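Local coordinates for protein ANGPTL4 C-terminal chain (Homo sapiens, PDB 6U1U) that forms the palmitic acid-binding, fibrinogen-like C-terminal domain of a protein that inactivates lipoprotein lipase and so regulates triglyceride clearance, at residues 2-7 against 30-35; 80-85 against 211-216; 93-98 against 197-202; 159-164 against 189-194. All blocks are in the same frame, centred on the assembly; numbering follows the deposited sequence.

Interaction 1. Residues 2-7 against 30-35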
# COMPACT_ATOMS: atom_id res chain seq x y z
N ARG A 2 -14.46 -5.31 -14.52
CA ARG A 2 -13.83 -5.97 -13.40
C ARG A 2 -12.92 -5.05 -12.61
O ARG A 2 -12.63 -5.33 -11.44
CB ARG A 2 -13.02 -7.17 -13.90
CG ARG A 2 -13.86 -8.35 -14.32
CD ARG A 2 -12.96 -9.38 -15.02
NE ARG A 2 -12.15 -8.72 -16.04
CZ ARG A 2 -11.00 -9.18 -16.54
NH1 ARG A 2 -10.50 -10.34 -16.12
NH2 ARG A 2 -10.36 -8.48 -17.46
N ASP A 3 -12.45 -3.96 -13.20
CA ASP A 3 -11.48 -3.11 -12.53
C ASP A 3 -11.35 -1.83 -13.35
O ASP A 3 -12.01 -1.66 -14.39
CB ASP A 3 -10.14 -3.82 -12.39
CG ASP A 3 -9.60 -4.32 -13.72
OD1 ASP A 3 -9.63 -3.56 -14.71
OD2 ASP A 3 -9.14 -5.49 -13.79
N CYS A 4 -10.51 -0.91 -12.87
CA CYS A 4 -10.40 0.39 -13.52
C CYS A 4 -9.82 0.29 -14.93
O CYS A 4 -10.15 1.12 -15.78
CB CYS A 4 -9.54 1.33 -12.65
SG CYS A 4 -10.35 1.72 -11.05
N GLN A 5 -8.96 -0.69 -15.20
CA GLN A 5 -8.42 -0.81 -16.56
C GLN A 5 -9.52 -1.26 -17.52
O GLN A 5 -9.58 -0.78 -18.67
CB GLN A 5 -7.21 -1.77 -16.57
CG GLN A 5 -6.73 -2.20 -17.98
CD GLN A 5 -6.29 -1.02 -18.83
OE1 GLN A 5 -5.99 0.05 -18.30
NE2 GLN A 5 -6.21 -1.22 -20.16
N GLU A 6 -10.42 -2.13 -17.08
CA GLU A 6 -11.57 -2.45 -17.92
C GLU A 6 -12.41 -1.22 -18.19
O GLU A 6 -12.91 -1.03 -19.31
CB GLU A 6 -12.43 -3.53 -17.27
CG GLU A 6 -13.31 -4.29 -18.22
CD GLU A 6 -13.64 -5.69 -17.68
OE1 GLU A 6 -12.70 -6.40 -17.24
OE2 GLU A 6 -14.82 -6.07 -17.69
N LEU A 7 -12.62 -0.39 -17.17
CA LEU A 7 -13.39 0.85 -17.38
C LEU A 7 -12.69 1.74 -18.39
O LEU A 7 -13.34 2.36 -19.25
CB LEU A 7 -13.55 1.59 -16.07
CG LEU A 7 -14.72 1.11 -15.23
CD1 LEU A 7 -14.61 1.68 -13.80
CD2 LEU A 7 -16.00 1.57 -15.91
N VAL A 30 -14.84 1.90 -6.38
CA VAL A 30 -13.40 2.12 -6.27
C VAL A 30 -13.06 3.50 -6.81
O VAL A 30 -13.84 4.13 -7.54
CB VAL A 30 -12.55 1.07 -7.03
CG1 VAL A 30 -12.64 -0.27 -6.33
CG2 VAL A 30 -12.96 0.95 -8.54
N ASN A 31 -11.87 3.98 -6.44
CA ASN A 31 -11.33 5.23 -6.96
C ASN A 31 -10.45 4.89 -8.15
O ASN A 31 -9.43 4.24 -7.97
CB ASN A 31 -10.47 5.93 -5.91
CG ASN A 31 -11.25 6.34 -4.69
OD1 ASN A 31 -11.62 5.48 -3.83
ND2 ASN A 31 -11.49 7.65 -4.55
N CYS A 32 -10.81 5.36 -9.35
CA CYS A 32 -10.03 5.07 -10.55
C CYS A 32 -9.25 6.31 -10.94
O CYS A 32 -9.74 7.43 -10.82
CB CYS A 32 -10.89 4.70 -11.76
SG CYS A 32 -11.81 3.16 -11.57
N LYS A 33 -8.02 6.10 -11.41
CA LYS A 33 -7.22 7.17 -11.98
C LYS A 33 -6.98 6.78 -13.42
O LYS A 33 -6.38 5.73 -13.69
CB LYS A 33 -5.90 7.36 -11.22
CG LYS A 33 -5.08 8.53 -11.78
CD LYS A 33 -3.73 8.69 -11.11
CE LYS A 33 -3.01 9.92 -11.71
NZ LYS A 33 -1.69 10.18 -11.10
N MET A 34 -7.48 7.60 -14.36
CA MET A 34 -7.34 7.30 -15.79
C MET A 34 -6.16 8.11 -16.34
O MET A 34 -6.12 9.33 -16.20
CB MET A 34 -8.62 7.63 -16.54
CG MET A 34 -9.88 6.86 -16.00
SD MET A 34 -9.59 5.11 -15.70
CE MET A 34 -11.30 4.50 -15.65
N THR A 35 -5.18 7.41 -16.89
CA THR A 35 -3.90 7.99 -17.31
C THR A 35 -3.63 7.58 -18.75
O THR A 35 -4.29 6.69 -19.30
CB THR A 35 -2.75 7.48 -16.41
OG1 THR A 35 -2.47 6.15 -16.80
CG2 THR A 35 -3.17 7.53 -14.92
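Cys4, in the first turn of helix 4-9, stands over Cys32 on strand 28-35 with their CA atoms 5.6 Å apart, and no backbone hydrogen bond joins the two segments. What ties them is covalent: Cys4 SG and Cys32 SG are bonded at 2.1 Å. The two half-cystines have nearly the same first torsion, each SG anti to its own carbonyl carbon (chi1 -66° in Cys4 and -65° in Cys32), and the bridge between them twists in the left-handed sense, with a C-S-S-C torsion of -78°. Val30, two residues before Cys32 on the strand, puts CG2 3.7 Å from Cys4 SG, so the sulfur is lined by a methyl as well as by its partner.

This disulfide belongs to the N-terminal part of the fibrinogen C-terminal domain, where it pins the short first helix to the sheet; strand 28-35 is hydrogen-bonded there between strands 16-20 and 38-46. Beyond the sulfurs the packing continues along the helix. Leu7 CD1 approaches Cys32 SG at 3.9 Å, while its CB takes the methyl CE of Met34 at 3.7 Å. Met34 reaches back because its chain bends at the second torsion, and CE also comes 3.6 Å from Cys4 O.

The helix start is set separately. Asp3 is the N-cap residue, its OD1 accepting end-on from Glu6 N at 2.9 Å. Arg2 NE donates in the plane of its guanidinium to the syn lone pair of Glu6 OE1, a salt bridge of 2.7 Å.

Interaction 2. Residues 80-85 against 211-216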
# COMPACT_ATOMS: atom_id res chain seq x y z
N SER A 80 -9.09 -9.16 -4.83
CA SER A 80 -10.11 -9.55 -5.80
C SER A 80 -9.82 -8.93 -7.16
O SER A 80 -10.14 -9.53 -8.21
CB SER A 80 -11.52 -9.17 -5.31
OG SER A 80 -11.76 -7.79 -5.43
N ILE A 81 -9.19 -7.76 -7.16
CA ILE A 81 -8.82 -7.10 -8.41
C ILE A 81 -7.61 -7.76 -9.04
O ILE A 81 -7.59 -8.01 -10.25
CB ILE A 81 -8.59 -5.59 -8.15
CG1 ILE A 81 -9.91 -4.91 -7.80
CG2 ILE A 81 -7.92 -4.92 -9.37
CD1 ILE A 81 -9.70 -3.48 -7.20
N THR A 82 -6.56 -8.04 -8.25
CA THR A 82 -5.35 -8.63 -8.83
C THR A 82 -5.52 -10.09 -9.20
O THR A 82 -4.89 -10.55 -10.16
CB THR A 82 -4.14 -8.52 -7.87
OG1 THR A 82 -4.40 -9.31 -6.68
CG2 THR A 82 -3.87 -7.07 -7.49
N GLY A 83 -6.33 -10.84 -8.44
CA GLY A 83 -6.25 -12.30 -8.51
C GLY A 83 -4.81 -12.75 -8.37
O GLY A 83 -4.04 -12.19 -7.58
N ASP A 84 -4.44 -13.76 -9.16
CA ASP A 84 -3.07 -14.23 -9.26
C ASP A 84 -2.26 -13.52 -10.34
O ASP A 84 -1.18 -14.01 -10.69
CB ASP A 84 -3.05 -15.73 -9.59
CG ASP A 84 -3.59 -16.59 -8.48
OD1 ASP A 84 -3.56 -16.15 -7.30
OD2 ASP A 84 -4.05 -17.71 -8.78
N ARG A 85 -2.73 -12.42 -10.89
CA ARG A 85 -2.03 -11.80 -12.01
C ARG A 85 -0.83 -10.99 -11.55
O ARG A 85 -0.84 -10.39 -10.46
CB ARG A 85 -2.99 -10.92 -12.79
CG ARG A 85 -4.20 -11.74 -13.18
CD ARG A 85 -4.86 -11.21 -14.38
NE ARG A 85 -5.89 -10.26 -14.00
CZ ARG A 85 -6.28 -9.27 -14.81
NH1 ARG A 85 -5.72 -9.14 -16.01
NH2 ARG A 85 -7.22 -8.43 -14.41
N MET A 211 -1.02 5.01 -3.38
CA MET A 211 -0.63 3.72 -3.95
C MET A 211 -1.69 3.29 -4.96
O MET A 211 -2.90 3.40 -4.67
CB MET A 211 -0.48 2.64 -2.86
CG MET A 211 0.47 3.07 -1.75
SD MET A 211 0.51 1.87 -0.40
CE MET A 211 1.36 0.58 -1.28
N LEU A 212 -1.26 2.83 -6.13
CA LEU A 212 -2.20 2.44 -7.17
C LEU A 212 -1.79 1.10 -7.73
O LEU A 212 -0.61 0.77 -7.75
CB LEU A 212 -2.22 3.47 -8.32
CG LEU A 212 -2.43 4.93 -7.85
CD1 LEU A 212 -1.06 5.59 -7.68
CD2 LEU A 212 -3.24 5.70 -8.92
N ILE A 213 -2.77 0.35 -8.24
CA ILE A 213 -2.49 -0.96 -8.82
C ILE A 213 -3.13 -1.07 -10.19
O ILE A 213 -4.19 -0.50 -10.46
CB ILE A 213 -2.95 -2.09 -7.87
CG1 ILE A 213 -2.33 -3.42 -8.28
CG2 ILE A 213 -4.45 -2.16 -7.79
CD1 ILE A 213 -1.81 -4.21 -7.09
N GLN A 214 -2.45 -1.81 -11.08
CA GLN A 214 -2.95 -2.07 -12.43
C GLN A 214 -2.53 -3.49 -12.78
O GLN A 214 -1.36 -3.73 -13.09
CB GLN A 214 -2.40 -1.08 -13.46
CG GLN A 214 -2.92 -1.32 -14.87
CD GLN A 214 -2.24 -0.38 -15.82
OE1 GLN A 214 -1.10 -0.62 -16.21
NE2 GLN A 214 -2.90 0.74 -16.16
N PRO A 215 -3.44 -4.46 -12.69
CA PRO A 215 -3.09 -5.82 -13.09
C PRO A 215 -2.69 -5.88 -14.56
O PRO A 215 -3.24 -5.16 -15.40
CB PRO A 215 -4.39 -6.60 -12.84
CG PRO A 215 -5.07 -5.82 -11.75
CD PRO A 215 -4.79 -4.38 -12.10
N MET A 216 -1.67 -6.72 -14.79
CA MET A 216 -0.98 -7.14 -16.03
C MET A 216 0.21 -6.27 -16.40
O MET A 216 1.29 -6.42 -15.81
CB MET A 216 -1.96 -7.27 -17.17
CG MET A 216 -2.75 -8.53 -17.01
SD MET A 216 -3.69 -8.89 -18.51
CE MET A 216 -2.39 -9.29 -19.68
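This is a largely apolar, mostly buried contact that runs out to the surface at Arg85 and Met216: Ile81 and Thr82 at the end of helix 75-82, with Arg85 just after it, cover Ile213 and Pro215 on the last strand of the large antiparallel sheet, 208-215. No hydrogen bond crosses it; the nearest CA pair is Thr82 and Pro215, 5.6 Å apart. The proline ring meets two residues. Its CG lies 3.8 Å from Ile81 CG2, and the same CG is 3.7 Å from Ile81 O, so both the side chain and the carbonyl of the isoleucine rest on one corner. Around the ring, Pro215 CB sits over one face of the Arg85 guanidinium, displaced toward its rim, with Arg85 NH2 at 3.7 Å.

Thr82 runs at about a right angle to Ile213 and touches CD1 with its methyl CG2 at 3.5 Å. Its chi1 of 64° sets OG1 between the backbone N and carbonyl carbon, where the hydroxyl donates to Gly83 O at 3.0 Å, and leaves the methyl to face the strand. A serine in its place could keep that hydroxyl bond but is likely to open a gap beside Ile213 CD1, leaving that methyl without its mate. Gly83, the first residue past the helix and of positive phi, is the second residue of a type II' turn from Thr82 to Arg85, closed by Arg85 N to Thr82 O at 2.9 Å.

Towards the surface, Met216 SD lies at the guanidinium edge, in its plane. The contact thus rests on dispersion, with Arg85 only weakly paired, at long range, to Asp3.

Interaction 3. Residues 93-98 against 197-202. With PLM (palmitic acid), chain B.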
# COMPACT_ATOMS: atom_id res chain seq x y z
N LEU A 93 4.92 9.52 -3.57
CA LEU A 93 5.30 10.12 -2.30
C LEU A 93 5.48 11.62 -2.48
O LEU A 93 5.94 12.08 -3.52
CB LEU A 93 6.63 9.53 -1.77
CG LEU A 93 6.79 8.00 -1.86
CD1 LEU A 93 8.22 7.54 -1.52
CD2 LEU A 93 5.77 7.31 -0.92
N ARG A 94 5.12 12.39 -1.44
CA ARG A 94 5.26 13.85 -1.49
C ARG A 94 5.91 14.32 -0.20
O ARG A 94 5.55 13.86 0.89
CB ARG A 94 3.90 14.54 -1.69
CG ARG A 94 4.01 16.07 -1.88
CD ARG A 94 2.63 16.72 -1.85
NE ARG A 94 1.68 16.09 -2.78
CZ ARG A 94 0.36 16.07 -2.61
NH1 ARG A 94 -0.20 16.65 -1.54
NH2 ARG A 94 -0.42 15.46 -3.52
N ASP A 95 6.89 15.23 -0.31
CA ASP A 95 7.52 15.70 0.91
C ASP A 95 6.96 17.08 1.23
O ASP A 95 6.05 17.58 0.57
CB ASP A 95 9.06 15.69 0.81
CG ASP A 95 9.62 16.71 -0.18
OD1 ASP A 95 8.91 17.67 -0.54
OD2 ASP A 95 10.78 16.53 -0.60
N TRP A 96 7.49 17.68 2.29
CA TRP A 96 6.90 18.92 2.78
C TRP A 96 7.38 20.14 2.02
O TRP A 96 6.88 21.25 2.27
CB TRP A 96 7.18 19.06 4.26
CG TRP A 96 6.29 18.14 5.06
CD1 TRP A 96 6.59 16.87 5.45
CD2 TRP A 96 4.97 18.41 5.54
NE1 TRP A 96 5.54 16.33 6.14
CE2 TRP A 96 4.53 17.25 6.22
CE3 TRP A 96 4.11 19.51 5.46
CZ2 TRP A 96 3.28 17.17 6.83
CZ3 TRP A 96 2.86 19.43 6.08
CH2 TRP A 96 2.45 18.27 6.75
N ASP A 97 8.29 19.96 1.07
CA ASP A 97 8.63 21.02 0.15
C ASP A 97 7.93 20.88 -1.20
O ASP A 97 8.29 21.57 -2.16
CB ASP A 97 10.13 21.06 -0.05
CG ASP A 97 10.84 21.59 1.16
OD1 ASP A 97 10.37 22.61 1.70
OD2 ASP A 97 11.86 20.99 1.56
N GLY A 98 6.96 19.97 -1.30
CA GLY A 98 6.21 19.79 -2.52
C GLY A 98 6.85 18.90 -3.57
O GLY A 98 6.25 18.72 -4.64
N LYS A 197 12.27 4.82 3.47
CA LYS A 197 13.62 5.13 3.96
C LYS A 197 14.53 5.62 2.84
O LYS A 197 15.20 6.65 3.00
CB LYS A 197 14.22 3.90 4.64
CG LYS A 197 15.68 4.16 5.16
CD LYS A 197 16.13 3.05 6.06
CE LYS A 197 16.55 1.84 5.24
NZ LYS A 197 16.66 0.58 6.07
N THR A 198 14.48 4.97 1.69
CA THR A 198 15.43 5.29 0.62
C THR A 198 15.15 6.59 -0.13
O THR A 198 15.99 7.00 -0.93
CB THR A 198 15.49 4.15 -0.40
OG1 THR A 198 14.18 3.86 -0.89
CG2 THR A 198 16.05 2.91 0.24
N TRP A 199 14.02 7.26 0.10
CA TRP A 199 13.84 8.59 -0.48
C TRP A 199 14.28 9.67 0.51
O TRP A 199 15.35 10.27 0.35
CB TRP A 199 12.40 8.79 -0.96
CG TRP A 199 12.24 10.05 -1.77
CD1 TRP A 199 13.12 10.53 -2.71
CD2 TRP A 199 11.16 11.00 -1.71
NE1 TRP A 199 12.66 11.72 -3.22
CE2 TRP A 199 11.46 12.03 -2.63
CE3 TRP A 199 9.98 11.08 -0.96
CZ2 TRP A 199 10.61 13.11 -2.84
CZ3 TRP A 199 9.13 12.18 -1.17
CH2 TRP A 199 9.45 13.17 -2.09
N ARG A 200 13.50 9.92 1.56
CA ARG A 200 13.81 11.03 2.46
C ARG A 200 14.39 10.60 3.79
O ARG A 200 14.68 11.48 4.63
CB ARG A 200 12.57 11.89 2.69
CG ARG A 200 12.18 12.73 1.48
CD ARG A 200 13.29 13.65 1.06
NE ARG A 200 12.91 14.52 -0.06
CZ ARG A 200 13.60 14.61 -1.19
NH1 ARG A 200 14.70 13.89 -1.37
NH2 ARG A 200 13.19 15.42 -2.16
N GLY A 201 14.54 9.31 4.04
CA GLY A 201 15.14 8.84 5.27
C GLY A 201 14.14 8.10 6.15
O GLY A 201 12.92 8.23 6.02
N ARG A 202 14.69 7.33 7.09
CA ARG A 202 13.88 6.52 8.00
C ARG A 202 12.91 7.37 8.82
O ARG A 202 11.80 6.94 9.12
CB ARG A 202 14.79 5.70 8.92
CG ARG A 202 14.10 5.00 10.11
CD ARG A 202 13.17 3.90 9.64
NE ARG A 202 12.44 3.23 10.72
CZ ARG A 202 11.29 3.68 11.21
NH1 ARG A 202 10.77 4.83 10.77
NH2 ARG A 202 10.67 3.01 12.17
C1 PLM B . 15.53 -2.44 4.58
O1 PLM B . 15.28 -2.22 5.79
O2 PLM B . 16.10 -1.62 3.85
C2 PLM B . 15.19 -3.81 4.01
C3 PLM B . 14.80 -3.93 2.57
C4 PLM B . 13.76 -5.02 2.36
C5 PLM B . 12.87 -4.86 1.15
C6 PLM B . 11.50 -5.50 1.27
C7 PLM B . 10.43 -4.83 0.44
C8 PLM B . 9.01 -5.02 0.89
C9 PLM B . 8.52 -3.91 1.76
CA PLM B . 7.20 -3.36 1.40
CB PLM B . 7.13 -2.60 0.14
CC PLM B . 5.74 -2.44 -0.33
CD PLM B . 5.55 -1.42 -1.36
CE PLM B . 6.55 -1.50 -2.44
CF PLM B . 6.11 -2.13 -3.71
CG PLM B . 6.79 -3.43 -3.97
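Trp199 packs its six-membered ring against Leu93 and Asp95 in the tight part of this contact. Leu93 CB comes obliquely to Trp199 CZ3 at 3.7 Å, the two side chains sliding past each other in opposite directions, and Asp95 N meets the ring edge at Trp199 CH2, also at 3.7 Å. The indole reaches this place through an extended first torsion, CG lying anti to N (chi1 -170°).

Beside the indole is a salt bridge gripped from the side: Arg200 NE and NH2 both donate to the single oxygen Asp95 OD2, at 3.0 Å and 3.1 Å, and OD2 lies in the guanidinium plane. NE uses the anti lone pair of OD2, whereas NH2 comes nearly along its C-O bond. Arg200 is bent at its second torsion, and one face of the guanidinium is laid over Trp199, with CE2 3.6 Å above its centre.

The other carboxylate oxygen shapes the chain: Asp95 OD1 accepts from Asp97 N at 2.9 Å, an Asx turn coinciding with the type I turn 95-98 that follows strand 87-94 of the fibrinogen fold, and it also takes Asn99 N. Replacing Asp95 by alanine is likely to leave Arg200 NE and NH2 without their shared acceptor, the guanidinium less fixed in rotation, and Asp97 N without its side-chain partner.

The loose side lies towards solvent, where Trp96, Asp97 and Gly98 are exposed and do not meet 197-202. At the far end of the short, weakly bonded helical turn of about 197-200, Lys197, its chain bent at the third torsion, reaches the ligand, NZ donating to palmitic acid O1 at 3.1 Å and O2 at 3.2 Å; Thr169 OG1 also bonds the acid.

Interaction 4. Residues 159-164 against 189-194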
# COMPACT_ATOMS: atom_id res chain seq x y z
N LYS A 159 2.97 -3.45 16.15
CA LYS A 159 2.65 -2.83 17.43
C LYS A 159 3.68 -1.76 17.81
O LYS A 159 3.34 -0.73 18.38
CB LYS A 159 2.57 -3.91 18.52
CG LYS A 159 1.70 -3.52 19.71
CD LYS A 159 0.92 -4.71 20.25
CE LYS A 159 1.58 -5.29 21.50
NZ LYS A 159 0.82 -6.48 22.02
N SER A 160 4.96 -2.00 17.49
CA SER A 160 5.98 -1.03 17.86
C SER A 160 5.88 0.22 16.99
O SER A 160 6.23 1.30 17.44
CB SER A 160 7.37 -1.67 17.78
OG SER A 160 7.94 -1.54 16.50
N LEU A 161 5.37 0.09 15.77
CA LEU A 161 5.18 1.28 14.95
C LEU A 161 3.71 1.69 15.00
O LEU A 161 3.15 1.94 16.08
CB LEU A 161 5.66 1.00 13.53
CG LEU A 161 7.11 0.51 13.41
CD1 LEU A 161 7.57 0.45 11.92
CD2 LEU A 161 8.05 1.35 14.24
N SER A 162 3.05 1.75 13.85
CA SER A 162 1.65 2.13 13.81
C SER A 162 1.09 1.65 12.48
O SER A 162 1.81 1.62 11.49
CB SER A 162 1.48 3.65 13.91
OG SER A 162 0.12 4.03 13.97
N GLY A 163 -0.18 1.27 12.47
CA GLY A 163 -0.78 0.94 11.18
C GLY A 163 -0.53 -0.49 10.75
O GLY A 163 -0.12 -1.36 11.54
N GLY A 164 -0.82 -0.75 9.48
CA GLY A 164 -0.65 -2.08 8.91
C GLY A 164 0.20 -1.98 7.65
O GLY A 164 0.07 -1.03 6.89
N LYS A 189 8.76 9.17 18.16
CA LYS A 189 7.42 9.29 17.59
C LYS A 189 7.56 9.13 16.09
O LYS A 189 6.85 8.36 15.55
CB LYS A 189 6.76 10.60 18.04
CG LYS A 189 6.02 10.54 19.37
CD LYS A 189 6.08 11.86 20.13
CE LYS A 189 4.90 12.15 21.04
NZ LYS A 189 4.96 13.54 21.57
N LEU A 190 8.52 9.82 15.48
CA LEU A 190 8.68 9.78 14.02
C LEU A 190 8.94 8.36 13.53
O LEU A 190 8.61 8.02 12.38
CB LEU A 190 9.81 10.70 13.53
CG LEU A 190 9.61 12.21 13.54
CD1 LEU A 190 10.93 12.94 13.26
CD2 LEU A 190 8.51 12.66 12.56
N LYS A 191 9.52 7.52 14.39
CA LYS A 191 9.62 6.09 14.10
C LYS A 191 8.26 5.47 13.75
O LYS A 191 8.19 4.51 12.97
CB LYS A 191 10.24 5.38 15.30
CG LYS A 191 9.79 4.00 15.56
CD LYS A 191 9.68 3.68 17.07
CE LYS A 191 9.68 2.16 17.29
NZ LYS A 191 9.84 1.76 18.73
N LYS A 192 7.18 5.96 14.35
CA LYS A 192 5.85 5.44 14.06
C LYS A 192 5.19 6.17 12.90
O LYS A 192 3.98 6.00 12.70
CB LYS A 192 4.96 5.54 15.29
CG LYS A 192 5.52 4.82 16.53
CD LYS A 192 4.61 5.01 17.72
CE LYS A 192 4.78 3.88 18.72
NZ LYS A 192 3.72 2.83 18.59
N GLY A 193 5.94 6.96 12.13
CA GLY A 193 5.37 7.81 11.11
C GLY A 193 5.23 7.17 9.74
O GLY A 193 5.38 5.95 9.57
N ILE A 194 4.99 8.03 8.75
CA ILE A 194 4.79 7.67 7.34
C ILE A 194 6.13 7.84 6.66
O ILE A 194 6.56 8.98 6.42
CB ILE A 194 3.73 8.56 6.70
CG1 ILE A 194 2.41 8.40 7.45
CG2 ILE A 194 3.52 8.25 5.21
CD1 ILE A 194 1.38 9.40 6.96
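Lys192 and Lys191, the middle residues of the type I turn from Leu190 to Gly193, approach the end of helix 157-160 in different ways, Lys192 by its ammonium and Lys191 by its aliphatic chain. The segments come very near, Leu161 CA and Lys192 CA being 4.3 Å apart. The Lys192 chain runs extended past the peptide between Ser160 and Leu161 and then turns at its last torsion (chi4 -99°), which brings NZ back onto Leu161 O at 2.7 Å. The donor is tilted 17° from that carbonyl plane, and the C=O...N angle is 141°. A second, weak bond goes from the same NZ to Ser160 O at 3.2 Å.

Leu161 meets Lys191 at about a right angle, branch against stem: Leu161 CD2 touches Lys191 CG at 3.4 Å, closer than usual for two carbons, and also the carbonyl oxygen of Lys191 at 3.4 Å. Lys191 CE then continues to Ser160 O at 3.6 Å, the chain having bent at its second torsion. Further along, Ser162 CB lies 3.6 Å from Lys192 O.

Helix 157-160 begins at Cys157, whose disulfide to Cys170 is a feature of the C-terminal part of the fibrinogen-like domain, and Leu161 also packs on Cys170. The contact therefore joins the turn 190-193 to the disulfide-bound loop region.

The Lys192 ammonium bonds the carbonyl of Leu161, the first residue past the helix, and weakly that of Ser160, the last helical residue; a positive charge placed at this C-terminal end, where partial negative charge gathers, is likely to be electrostatically favourable.

Interactions 1 and 2 are neighbours on the large sheet, their centres 11 Å apart, and join through a long, weak ion pair between Asp3 OD2 and Arg85 NH2 at 3.6 Å and through Lys33 packing on Leu212. Interactions 3 and 4, with centres 16 Å apart, form the other pair: Arg202 NH2 probably bonds Lys191 O at 3.0 Å and lies against Leu161. Between the pairs, interactions 2 and 3 lie on neighbouring strands, 208-215 and 87-94, though their centres are 26 Å apart. Palmitic acid lies nearest interaction 3, where Lys197 bonds the acid's head group, while the side chains of Ile213 and Leu161 are about 9 Å and 10 Å from the ligand.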